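Local coordinates for protein endo-alpha-(1->5)-L-arabinanase (Bacillus licheniformis, PDB 6B7K) that probably cleaves internal alpha-1,5-arabinofuranosidic linkages of arabinan, as a calcium-containing member of glycoside hydrolase family 43, at residues A[18-23]-A[281-286]; A[92-97]-A[119-124]; A[149-154]-A[167-172]; A[193-198]-A[263-268]. One frame throughout, in Å; residues are numbered along the deposited sequence.

Contact 1: residues A[18-23]-A[281-286]; sequences DNFIHD and NGVSKL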
# COMPACT_ATOMS: atom_id res chain seq x y z
N ASP A 18 10.24 9.16 -16.36
CA ASP A 18 9.88 9.75 -15.07
C ASP A 18 9.32 8.65 -14.16
O ASP A 18 8.14 8.61 -13.82
CB ASP A 18 8.88 10.88 -15.27
CG ASP A 18 8.72 11.75 -14.04
OD1 ASP A 18 9.33 11.44 -12.99
OD2 ASP A 18 7.98 12.76 -14.11
N ASN A 19 10.22 7.74 -13.77
CA ASN A 19 9.86 6.54 -13.02
C ASN A 19 10.10 6.68 -11.52
O ASN A 19 10.18 5.67 -10.82
CB ASN A 19 10.62 5.34 -13.57
CG ASN A 19 12.12 5.51 -13.48
OD1 ASN A 19 12.63 6.63 -13.45
ND2 ASN A 19 12.85 4.39 -13.44
N PHE A 20 10.21 7.91 -11.02
CA PHE A 20 10.35 8.11 -9.58
C PHE A 20 9.01 7.88 -8.90
O PHE A 20 7.97 8.38 -9.36
CB PHE A 20 10.85 9.52 -9.28
CG PHE A 20 10.69 9.92 -7.83
CD1 PHE A 20 11.65 9.56 -6.89
CD2 PHE A 20 9.59 10.65 -7.41
CE1 PHE A 20 11.51 9.92 -5.57
CE2 PHE A 20 9.44 11.01 -6.08
CZ PHE A 20 10.41 10.64 -5.16
N ILE A 21 9.02 7.13 -7.80
CA ILE A 21 7.81 6.84 -7.05
C ILE A 21 8.21 6.45 -5.64
O ILE A 21 9.36 6.08 -5.38
CB ILE A 21 6.98 5.72 -7.73
CG1 ILE A 21 5.51 5.81 -7.31
CG2 ILE A 21 7.55 4.35 -7.39
CD1 ILE A 21 4.88 7.14 -7.62
N HIS A 22 7.25 6.53 -4.71
CA HIS A 22 7.44 6.04 -3.36
C HIS A 22 6.08 5.63 -2.82
O HIS A 22 5.12 6.40 -2.91
CB HIS A 22 8.08 7.09 -2.46
CG HIS A 22 8.81 6.51 -1.29
ND1 HIS A 22 8.26 6.44 -0.03
CD2 HIS A 22 10.05 5.97 -1.19
CE1 HIS A 22 9.13 5.89 0.80
NE2 HIS A 22 10.22 5.59 0.12
N ASP A 23 6.01 4.41 -2.27
CA ASP A 23 4.76 3.81 -1.79
C ASP A 23 3.74 3.72 -2.93
O ASP A 23 2.68 4.36 -2.85
CB ASP A 23 4.20 4.61 -0.62
CG ASP A 23 5.24 4.89 0.45
OD1 ASP A 23 5.92 3.93 0.89
OD2 ASP A 23 5.40 6.06 0.85
N ASN A 281 22.25 7.38 -6.57
CA ASN A 281 22.23 8.00 -5.25
C ASN A 281 21.04 7.55 -4.40
O ASN A 281 20.66 8.24 -3.45
CB ASN A 281 22.24 9.53 -5.34
CG ASN A 281 23.49 10.06 -6.02
OD1 ASN A 281 24.17 9.34 -6.76
ND2 ASN A 281 23.80 11.34 -5.79
N GLY A 282 20.44 6.41 -4.72
CA GLY A 282 19.42 5.84 -3.86
C GLY A 282 18.04 6.44 -3.97
O GLY A 282 17.23 6.26 -3.05
N VAL A 283 17.74 7.15 -5.05
CA VAL A 283 16.39 7.66 -5.24
C VAL A 283 15.46 6.50 -5.58
O VAL A 283 15.81 5.61 -6.37
CB VAL A 283 16.39 8.74 -6.33
CG1 VAL A 283 17.16 8.28 -7.54
CG2 VAL A 283 14.97 9.12 -6.72
N SER A 284 14.29 6.48 -4.95
CA SER A 284 13.35 5.38 -5.13
C SER A 284 12.71 5.42 -6.51
O SER A 284 12.14 6.44 -6.91
CB SER A 284 12.28 5.42 -4.05
OG SER A 284 11.61 6.67 -4.04
N LYS A 285 12.81 4.31 -7.24
CA LYS A 285 12.23 4.17 -8.57
C LYS A 285 11.05 3.20 -8.51
O LYS A 285 10.74 2.61 -7.47
CB LYS A 285 13.29 3.68 -9.56
CG LYS A 285 14.57 4.50 -9.56
CD LYS A 285 14.31 5.92 -10.02
CE LYS A 285 15.61 6.68 -10.18
NZ LYS A 285 15.39 8.01 -10.80
N LEU A 286 10.40 3.04 -9.66
CA LEU A 286 9.26 2.14 -9.79
C LEU A 286 9.74 0.80 -10.35
O LEU A 286 10.42 0.75 -11.37
CB LEU A 286 8.20 2.74 -10.71
CG LEU A 286 6.97 1.87 -11.00
CD1 LEU A 286 6.25 1.52 -9.71
CD2 LEU A 286 6.04 2.57 -11.98

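Contact 2: residues A[92-97]-A[119-124]; sequences YWLYYS and GQWRDD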
# COMPACT_ATOMS: atom_id res chain seq x y z
N TYR A 92 -14.05 4.24 -8.76
CA TYR A 92 -12.68 4.17 -8.28
C TYR A 92 -12.59 4.69 -6.85
O TYR A 92 -13.16 5.73 -6.51
CB TYR A 92 -11.74 4.98 -9.17
CG TYR A 92 -11.57 4.42 -10.56
CD1 TYR A 92 -10.72 3.34 -10.80
CD2 TYR A 92 -12.24 4.98 -11.64
CE1 TYR A 92 -10.56 2.83 -12.07
CE2 TYR A 92 -12.08 4.48 -12.92
CZ TYR A 92 -11.24 3.41 -13.13
OH TYR A 92 -11.08 2.91 -14.40
N TRP A 93 -11.84 3.97 -6.02
CA TRP A 93 -11.66 4.34 -4.62
C TRP A 93 -10.19 4.61 -4.37
O TRP A 93 -9.34 3.78 -4.73
CB TRP A 93 -12.18 3.24 -3.69
CG TRP A 93 -13.61 2.87 -3.96
CD1 TRP A 93 -14.07 1.72 -4.51
CD2 TRP A 93 -14.76 3.68 -3.69
NE1 TRP A 93 -15.44 1.75 -4.60
CE2 TRP A 93 -15.89 2.95 -4.10
CE3 TRP A 93 -14.95 4.95 -3.14
CZ2 TRP A 93 -17.19 3.44 -3.98
CZ3 TRP A 93 -16.24 5.44 -3.02
CH2 TRP A 93 -17.34 4.69 -3.44
N LEU A 94 -9.89 5.76 -3.78
CA LEU A 94 -8.52 6.21 -3.53
C LEU A 94 -8.36 6.48 -2.04
O LEU A 94 -8.74 7.54 -1.55
CB LEU A 94 -8.19 7.44 -4.36
CG LEU A 94 -6.78 8.03 -4.21
CD1 LEU A 94 -5.73 7.04 -4.71
CD2 LEU A 94 -6.67 9.36 -4.94
N TYR A 95 -7.79 5.51 -1.33
CA TYR A 95 -7.44 5.69 0.07
C TYR A 95 -6.05 6.30 0.16
O TYR A 95 -5.15 5.96 -0.62
CB TYR A 95 -7.49 4.36 0.82
CG TYR A 95 -8.89 3.78 0.92
CD1 TYR A 95 -9.74 4.16 1.95
CD2 TYR A 95 -9.36 2.86 -0.01
CE1 TYR A 95 -11.02 3.64 2.05
CE2 TYR A 95 -10.63 2.34 0.08
CZ TYR A 95 -11.46 2.73 1.11
OH TYR A 95 -12.73 2.22 1.21
N TYR A 96 -5.87 7.23 1.10
CA TYR A 96 -4.61 7.95 1.25
C TYR A 96 -4.40 8.28 2.72
O TYR A 96 -5.33 8.23 3.53
CB TYR A 96 -4.59 9.23 0.40
CG TYR A 96 -5.72 10.19 0.71
CD1 TYR A 96 -6.96 10.04 0.11
CD2 TYR A 96 -5.54 11.25 1.60
CE1 TYR A 96 -8.00 10.91 0.38
CE2 TYR A 96 -6.58 12.12 1.88
CZ TYR A 96 -7.80 11.95 1.27
OH TYR A 96 -8.84 12.81 1.54
N SER A 97 -3.16 8.62 3.05
CA SER A 97 -2.76 8.87 4.43
C SER A 97 -2.45 10.35 4.64
O SER A 97 -1.99 11.04 3.73
CB SER A 97 -1.54 8.04 4.82
OG SER A 97 -1.74 6.67 4.49
N GLY A 119 -9.72 13.39 -13.92
CA GLY A 119 -8.97 14.20 -12.98
C GLY A 119 -9.79 14.86 -11.90
O GLY A 119 -9.25 15.67 -11.14
N GLN A 120 -11.08 14.54 -11.81
CA GLN A 120 -11.99 15.15 -10.85
C GLN A 120 -12.28 14.13 -9.75
O GLN A 120 -12.89 13.09 -10.01
CB GLN A 120 -13.28 15.59 -11.54
CG GLN A 120 -14.41 15.98 -10.60
CD GLN A 120 -15.66 16.41 -11.36
OE1 GLN A 120 -15.70 16.36 -12.59
NE2 GLN A 120 -16.69 16.83 -10.62
N TRP A 121 -11.84 14.43 -8.53
CA TRP A 121 -11.94 13.52 -7.41
C TRP A 121 -12.85 14.11 -6.34
O TRP A 121 -12.72 15.29 -5.99
CB TRP A 121 -10.56 13.21 -6.83
CG TRP A 121 -9.72 12.38 -7.75
CD1 TRP A 121 -8.93 12.84 -8.77
CD2 TRP A 121 -9.60 10.96 -7.76
NE1 TRP A 121 -8.32 11.78 -9.40
CE2 TRP A 121 -8.72 10.61 -8.80
CE3 TRP A 121 -10.15 9.93 -6.98
CZ2 TRP A 121 -8.37 9.29 -9.08
CZ3 TRP A 121 -9.81 8.62 -7.26
CH2 TRP A 121 -8.92 8.32 -8.31
N ARG A 122 -13.76 13.29 -5.82
CA ARG A 122 -14.68 13.70 -4.77
C ARG A 122 -14.08 13.42 -3.40
O ARG A 122 -13.38 12.42 -3.20
CB ARG A 122 -16.01 12.95 -4.92
CG ARG A 122 -17.00 13.20 -3.80
CD ARG A 122 -17.72 11.92 -3.42
NE ARG A 122 -18.58 11.44 -4.49
CZ ARG A 122 -19.14 10.23 -4.52
NH1 ARG A 122 -18.92 9.38 -3.53
NH2 ARG A 122 -19.92 9.88 -5.53
N ASP A 123 -14.34 14.32 -2.45
CA ASP A 123 -13.82 14.21 -1.09
C ASP A 123 -14.78 13.37 -0.26
O ASP A 123 -15.86 13.84 0.12
CB ASP A 123 -13.62 15.59 -0.47
CG ASP A 123 -13.00 15.52 0.91
OD1 ASP A 123 -12.43 14.47 1.26
OD2 ASP A 123 -13.08 16.53 1.64
N ASP A 124 -14.38 12.14 0.06
CA ASP A 124 -15.24 11.21 0.77
C ASP A 124 -14.99 11.17 2.27
O ASP A 124 -15.64 10.39 2.98
CB ASP A 124 -15.10 9.80 0.18
CG ASP A 124 -15.57 9.73 -1.27
OD1 ASP A 124 -14.87 10.27 -2.15
OD2 ASP A 124 -16.65 9.15 -1.52

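Contact 3: residues A[149-154]-A[167-172]; sequences GNPWLS and LDKNTM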
# COMPACT_ATOMS: atom_id res chain seq x y z
N GLY A 149 -17.36 -10.81 -2.15
CA GLY A 149 -17.56 -9.50 -2.75
C GLY A 149 -17.75 -8.35 -1.79
O GLY A 149 -18.32 -7.33 -2.18
N ASN A 150 -17.30 -8.48 -0.54
CA ASN A 150 -17.49 -7.39 0.39
C ASN A 150 -16.16 -6.71 0.72
O ASN A 150 -15.13 -7.39 0.82
CB ASN A 150 -18.15 -7.88 1.69
CG ASN A 150 -19.56 -8.37 1.46
OD1 ASN A 150 -20.47 -7.57 1.23
ND2 ASN A 150 -19.76 -9.68 1.53
N PRO A 151 -16.16 -5.39 0.89
CA PRO A 151 -14.89 -4.67 1.02
C PRO A 151 -14.29 -4.75 2.42
O PRO A 151 -15.00 -4.78 3.43
CB PRO A 151 -15.28 -3.23 0.68
CG PRO A 151 -16.69 -3.13 1.14
CD PRO A 151 -17.31 -4.48 0.89
N TRP A 152 -12.96 -4.79 2.45
CA TRP A 152 -12.18 -4.73 3.68
C TRP A 152 -11.04 -3.74 3.49
O TRP A 152 -10.60 -3.48 2.36
CB TRP A 152 -11.61 -6.10 4.07
CG TRP A 152 -12.63 -7.15 4.36
CD1 TRP A 152 -13.47 -7.74 3.47
CD2 TRP A 152 -12.90 -7.76 5.63
NE1 TRP A 152 -14.26 -8.67 4.10
CE2 TRP A 152 -13.93 -8.70 5.43
CE3 TRP A 152 -12.38 -7.59 6.92
CZ2 TRP A 152 -14.45 -9.47 6.46
CZ3 TRP A 152 -12.90 -8.36 7.94
CH2 TRP A 152 -13.92 -9.29 7.71
N LEU A 153 -10.54 -3.20 4.60
CA LEU A 153 -9.41 -2.28 4.58
C LEU A 153 -8.36 -2.76 5.56
O LEU A 153 -8.63 -2.91 6.76
CB LEU A 153 -9.86 -0.85 4.93
CG LEU A 153 -8.76 0.21 4.83
CD1 LEU A 153 -8.41 0.49 3.38
CD2 LEU A 153 -9.16 1.49 5.55
N SER A 154 -7.15 -3.00 5.06
CA SER A 154 -5.99 -3.32 5.88
C SER A 154 -5.05 -2.12 5.90
O SER A 154 -4.85 -1.46 4.88
CB SER A 154 -5.26 -4.55 5.36
OG SER A 154 -4.69 -4.30 4.09
N LEU A 167 -15.44 -3.06 5.72
CA LEU A 167 -16.11 -1.87 5.23
C LEU A 167 -17.51 -2.24 4.74
O LEU A 167 -17.72 -3.35 4.22
CB LEU A 167 -15.32 -1.22 4.09
CG LEU A 167 -13.82 -1.03 4.31
CD1 LEU A 167 -13.14 -0.58 3.03
CD2 LEU A 167 -13.55 -0.04 5.43
N ASP A 168 -18.45 -1.33 4.91
CA ASP A 168 -19.80 -1.52 4.40
C ASP A 168 -19.89 -0.96 2.98
O ASP A 168 -19.29 0.07 2.67
CB ASP A 168 -20.83 -0.85 5.31
CG ASP A 168 -20.67 0.66 5.37
OD1 ASP A 168 -21.16 1.35 4.46
OD2 ASP A 168 -20.05 1.14 6.34
N LYS A 169 -20.63 -1.66 2.12
CA LYS A 169 -20.70 -1.28 0.71
C LYS A 169 -21.21 0.14 0.51
O LYS A 169 -20.94 0.74 -0.53
CB LYS A 169 -21.58 -2.25 -0.07
CG LYS A 169 -21.00 -3.64 -0.26
CD LYS A 169 -21.45 -4.25 -1.58
CE LYS A 169 -22.96 -4.15 -1.77
NZ LYS A 169 -23.38 -4.56 -3.15
N ASN A 170 -21.94 0.69 1.49
CA ASN A 170 -22.57 2.00 1.32
C ASN A 170 -21.57 3.14 1.51
O ASN A 170 -21.39 3.98 0.63
CB ASN A 170 -23.75 2.14 2.28
CG ASN A 170 -24.86 1.15 2.01
OD1 ASN A 170 -25.14 0.82 0.85
ND2 ASN A 170 -25.49 0.66 3.07
N THR A 171 -20.92 3.19 2.68
CA THR A 171 -20.05 4.30 3.01
C THR A 171 -18.59 4.06 2.64
O THR A 171 -17.82 5.03 2.59
CB THR A 171 -20.13 4.62 4.50
OG1 THR A 171 -19.52 3.56 5.25
CG2 THR A 171 -21.57 4.79 4.94
N MET A 172 -18.20 2.81 2.39
CA MET A 172 -16.80 2.45 2.16
C MET A 172 -15.92 2.95 3.30
O MET A 172 -14.78 3.37 3.10
CB MET A 172 -16.31 2.97 0.81
CG MET A 172 -17.02 2.34 -0.38
SD MET A 172 -16.87 0.54 -0.40
CE MET A 172 -15.15 0.34 -0.86

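Contact 4: residues A[193-198]-A[263-268]; sequences APNITY and QDVLNN. With CA (calcium ion), chain F.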
# COMPACT_ATOMS: atom_id res chain seq x y z
N ALA A 193 2.76 -1.19 5.31
CA ALA A 193 2.40 -1.30 3.90
C ALA A 193 1.71 -2.62 3.53
O ALA A 193 2.17 -3.33 2.63
CB ALA A 193 3.63 -1.08 3.03
N PRO A 194 0.60 -2.96 4.19
CA PRO A 194 -0.04 -4.24 3.91
C PRO A 194 -0.94 -4.17 2.69
O PRO A 194 -1.55 -3.15 2.39
CB PRO A 194 -0.86 -4.49 5.18
CG PRO A 194 -1.27 -3.12 5.60
CD PRO A 194 -0.14 -2.19 5.20
N ASN A 195 -1.01 -5.29 1.97
CA ASN A 195 -2.01 -5.45 0.92
C ASN A 195 -2.42 -6.91 0.88
O ASN A 195 -1.57 -7.81 0.95
CB ASN A 195 -1.49 -4.96 -0.44
CG ASN A 195 -0.37 -5.82 -0.99
OD1 ASN A 195 0.81 -5.54 -0.77
ND2 ASN A 195 -0.74 -6.86 -1.74
N ILE A 196 -3.73 -7.15 0.78
CA ILE A 196 -4.31 -8.49 0.85
C ILE A 196 -4.98 -8.80 -0.48
O ILE A 196 -5.60 -7.92 -1.09
CB ILE A 196 -5.32 -8.61 2.00
CG1 ILE A 196 -4.76 -8.01 3.29
CG2 ILE A 196 -5.72 -10.06 2.22
CD1 ILE A 196 -5.72 -8.05 4.45
N THR A 197 -4.86 -10.04 -0.93
CA THR A 197 -5.52 -10.50 -2.14
C THR A 197 -5.98 -11.94 -1.96
O THR A 197 -5.34 -12.73 -1.27
CB THR A 197 -4.61 -10.39 -3.37
OG1 THR A 197 -5.28 -10.94 -4.51
CG2 THR A 197 -3.31 -11.14 -3.14
N TYR A 198 -7.10 -12.26 -2.60
CA TYR A 198 -7.66 -13.61 -2.58
C TYR A 198 -7.34 -14.33 -3.88
O TYR A 198 -7.45 -13.76 -4.97
CB TYR A 198 -9.18 -13.57 -2.37
CG TYR A 198 -9.85 -14.92 -2.49
CD1 TYR A 198 -9.95 -15.76 -1.39
CD2 TYR A 198 -10.39 -15.35 -3.69
CE1 TYR A 198 -10.57 -17.00 -1.49
CE2 TYR A 198 -11.01 -16.58 -3.80
CZ TYR A 198 -11.10 -17.40 -2.70
OH TYR A 198 -11.71 -18.62 -2.81
N GLN A 263 4.81 -2.61 -1.42
CA GLN A 263 4.35 -3.26 -2.62
C GLN A 263 2.83 -3.20 -2.72
O GLN A 263 2.13 -2.79 -1.79
CB GLN A 263 4.81 -4.72 -2.66
CG GLN A 263 4.00 -5.64 -1.75
CD GLN A 263 4.05 -5.22 -0.29
OE1 GLN A 263 5.10 -4.86 0.23
NE2 GLN A 263 2.90 -5.25 0.37
N ASP A 264 2.32 -3.61 -3.88
CA ASP A 264 0.90 -3.80 -4.09
C ASP A 264 0.73 -4.72 -5.29
O ASP A 264 1.59 -4.76 -6.18
CB ASP A 264 0.17 -2.47 -4.32
CG ASP A 264 -1.31 -2.54 -3.98
OD1 ASP A 264 -1.81 -3.66 -3.73
OD2 ASP A 264 -1.97 -1.49 -3.94
N VAL A 265 -0.37 -5.47 -5.30
CA VAL A 265 -0.64 -6.45 -6.34
C VAL A 265 -1.89 -6.05 -7.10
O VAL A 265 -2.85 -5.53 -6.51
CB VAL A 265 -0.78 -7.88 -5.76
CG1 VAL A 265 0.55 -8.36 -5.20
CG2 VAL A 265 -1.85 -7.91 -4.68
N LEU A 266 -1.89 -6.28 -8.41
CA LEU A 266 -3.01 -5.94 -9.28
C LEU A 266 -3.43 -7.17 -10.06
O LEU A 266 -2.60 -7.80 -10.74
CB LEU A 266 -2.65 -4.81 -10.24
CG LEU A 266 -3.64 -4.54 -11.38
CD1 LEU A 266 -4.97 -4.04 -10.83
CD2 LEU A 266 -3.06 -3.54 -12.38
N ASN A 267 -4.71 -7.52 -9.98
CA ASN A 267 -5.32 -8.59 -10.77
C ASN A 267 -4.64 -9.93 -10.54
O ASN A 267 -4.71 -10.82 -11.41
CB ASN A 267 -5.32 -8.23 -12.26
CG ASN A 267 -6.45 -8.90 -13.03
OD1 ASN A 267 -7.41 -9.39 -12.44
ND2 ASN A 267 -6.33 -8.92 -14.35
N ASN A 268 -3.98 -10.10 -9.39
CA ASN A 268 -3.29 -11.35 -9.04
C ASN A 268 -2.27 -11.75 -10.11
O ASN A 268 -2.10 -12.93 -10.42
CB ASN A 268 -4.29 -12.49 -8.80
CG ASN A 268 -4.98 -12.38 -7.46
OD1 ASN A 268 -4.44 -11.81 -6.51
ND2 ASN A 268 -6.18 -12.94 -7.37
CA CA F . -4.20 -2.42 -3.26
O HOH W 1 -4.56 -4.35 -4.98

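Contact 1: residues A[18-23]-A[281-286]
Phe-20 and Lys-285 pair in a single beta bridge where two segments cross at a steep angle, and the backbone bonds on its flanks are weak. Leu-286 N reaches Asn-19 O at 2.9 Å but at a bent 124°, whereas Ile-21 N points straighter at Ser-284 O over a longer 3.3 Å. A side chain adds a third link: Ser-284 OG donates to Ile-21 O at 2.7 Å, tilted 31° from the carbonyl plane. That hydroxyl stands between its own backbone N and carbonyl carbon (chi1 56°), which turns it to the crossing segment and also brings it to the edge of the His-22 ring.

Apolar contacts lie around the bridge. Val-283 CG2 meets the Phe-20 ring at its edge, 3.4 Å from CD1, and Ile-21 CG2 packs on Leu-286 CB at 3.7 Å. The amide of Asn-19 slants across the aliphatic part of Lys-285, OD1 being 3.9 Å from CD, while its ND2 is bonded to Thr-15. With an alanine at Asn-19, Thr-15 would probably lose that amide partner and the Lys-285 chain would be freer to shift.

Beyond the bridge, His-22 ND1 makes a weak bond to Asp-23 OD2 at 3.0 Å, and its NE2 is held by Tyr-276. The crossing thus lays the link between strands 16-17 and 25-29 of the first blade against strand 284-293 of the last blade of the five-bladed beta-propeller of family 43, just ahead of Asp-23, the predicted proton acceptor of the active site.

Contact 2: residues A[92-97]-A[119-124]
Leu-94 projects from its strand onto the indole of Trp-121, and this apolar pair carries most of the contact. With CG swung anti to the backbone N (chi1 -180°), the leucine sets CD2 over one face of the six-membered ring, 4.0 Å from its centroid and 13° off the normal, a CH-pi contact. Leu-94 CB lies by the ring's outer end, 3.5 Å from Trp-121 CZ3, and Tyr-92 CB grazes Trp-121 CH2 at 4.5 Å. Ile-61 and Ile-85 also touch the indole.

The polar groups find their partners apart from this pair. Arg-122 NH1 forms a salt bridge of 3.0 Å with Asp-124 OD2, on the syn side of the carboxylate. The same oxygen faces the edge of the Trp-93 ring, 4.0 Å from CZ3, with ring and carboxylate planes 78° apart; Trp-93 NE1 bonds to Tyr-88 O. Tyr-96 OH is likewise 4.0 Å from Asp-123 OD1, too far for a bond, and Asp-123 OD2 is taken by Trp-68 NE1.

Strands 92-98 and 122-130 belong to one blade, with 106-113 between them. No hydrogen bond joins the two segments: they cohere through apolar side chains meeting over the intervening strand, while Asp-123 and Asp-124 are paired with Trp-68 and Arg-122 and not across the contact.

Contact 3: residues A[149-154]-A[167-172]
Pro-151 O accepts the one hydrogen bond that spans the contact, from Leu-167 N at 2.9 Å. It is nearly straight at hydrogen (159°), although the donor stands 39° above the carbonyl plane.

Beside it the Leu-167 side chain lies against the neighbouring strand. Its CB meets Pro-151 CG at 3.8 Å, the two side chains slanting past each other, and both its methyls touch Leu-153 CB, CD1 at 3.8 Å. CG anti to the carbonyl carbon (chi1 -47°) turns the methyls to Leu-153; Leu-143 and Tyr-95 also touch this side chain. An alanine in place of Leu-167 would probably leave a gap beside Leu-153 and Tyr-95.

The Pro-151 ring is met from further sides. Met-172, folded back by bends at chi2 and chi3, brings CE to 3.9 Å from Pro-151 CB, and the Lys-169 chain crosses at about a right angle, CG 4.0 Å from Pro-151 CD. Tyr-88 packs on all three residues.

The turn between Leu-167 and Met-172 is held by Asp-168: its OD1 accepts from Thr-171 N at 2.6 Å, Asp-168 OD2 from Thr-171 OG1 at 2.7 Å on the syn side, and Met-172 N bonds to Asp-168 O. The first of these bonds is an Asx motif, in the loop leaving strand 162-167, the antiparallel neighbour of strand 151-155 in the third blade of the propeller.

Contact 4: residues A[193-198]-A[263-268]
Gln-263 NE2 bonds to strand 193-198 at the buried end of the contact. It donates to Ala-193 O at 3.1 Å, nearly along the C=O axis (172°), and also to Asn-195 OD1; the modelled 2.4 Å of that second bond is too short to be trusted. Ser-208 holds Gln-263 OE1, so the amide is held at both ends by Ala-193 O and Ser-208. Asn-195, its CG wedged between backbone N and carbonyl carbon (chi1 67°), turns its amide between the strands, with ND2 against Val-265.

The outer end is looser and partly open to solvent. Thr-197 CG2 touches Val-265 CG2 at 3.9 Å. Asn-268, past the strand's end, reaches the neighbour with ND2, which donates to Tyr-198 O at 2.8 Å; OD1 is modelled doubtfully close to the Thr-197 hydroxyl.

Asp-264 faces the calcium instead, gripping it with OD1 at 2.7 Å and OD2 at 2.5 Å. A water bound to the metal donates to Val-265 O, and Asp-84 and Asp-142 also bind it; Ser-25 bonds Asp-264 OD2.

The strands run at 19° to each other yet share no backbone bond, so two adjacent blades are joined here mainly by side-chain amides bonding to backbone carbonyls. The dication probably offsets the mutual repulsion of the three carboxylates collected on the propeller axis.

Overall arrangement
All four contacts belong to one five-bladed propeller, and contacts 2, 3 and 4 are nested within the chain loop that contact 1 closes. Contacts 2 and 3 touch: Tyr-95 OH lies 3.0 Å from Met-172 O, a probable hydrogen bond, joining the second blade to the third. Contact 3 meets contact 4 where Ser-154 CB packs on Ile-196 CD1 at 3.6 Å. Contact 1 reaches the same sheet as contact 4, their centres about 20 Å apart. Contact 4 holds a calcium ligand, Asp-264; the Leu-153 side chain is about 8 Å from a calcium, that of His-22 about 11 Å. His-22 also lies about 7 Å, side chain to side chain, from Glu-192, the predicted proton donor.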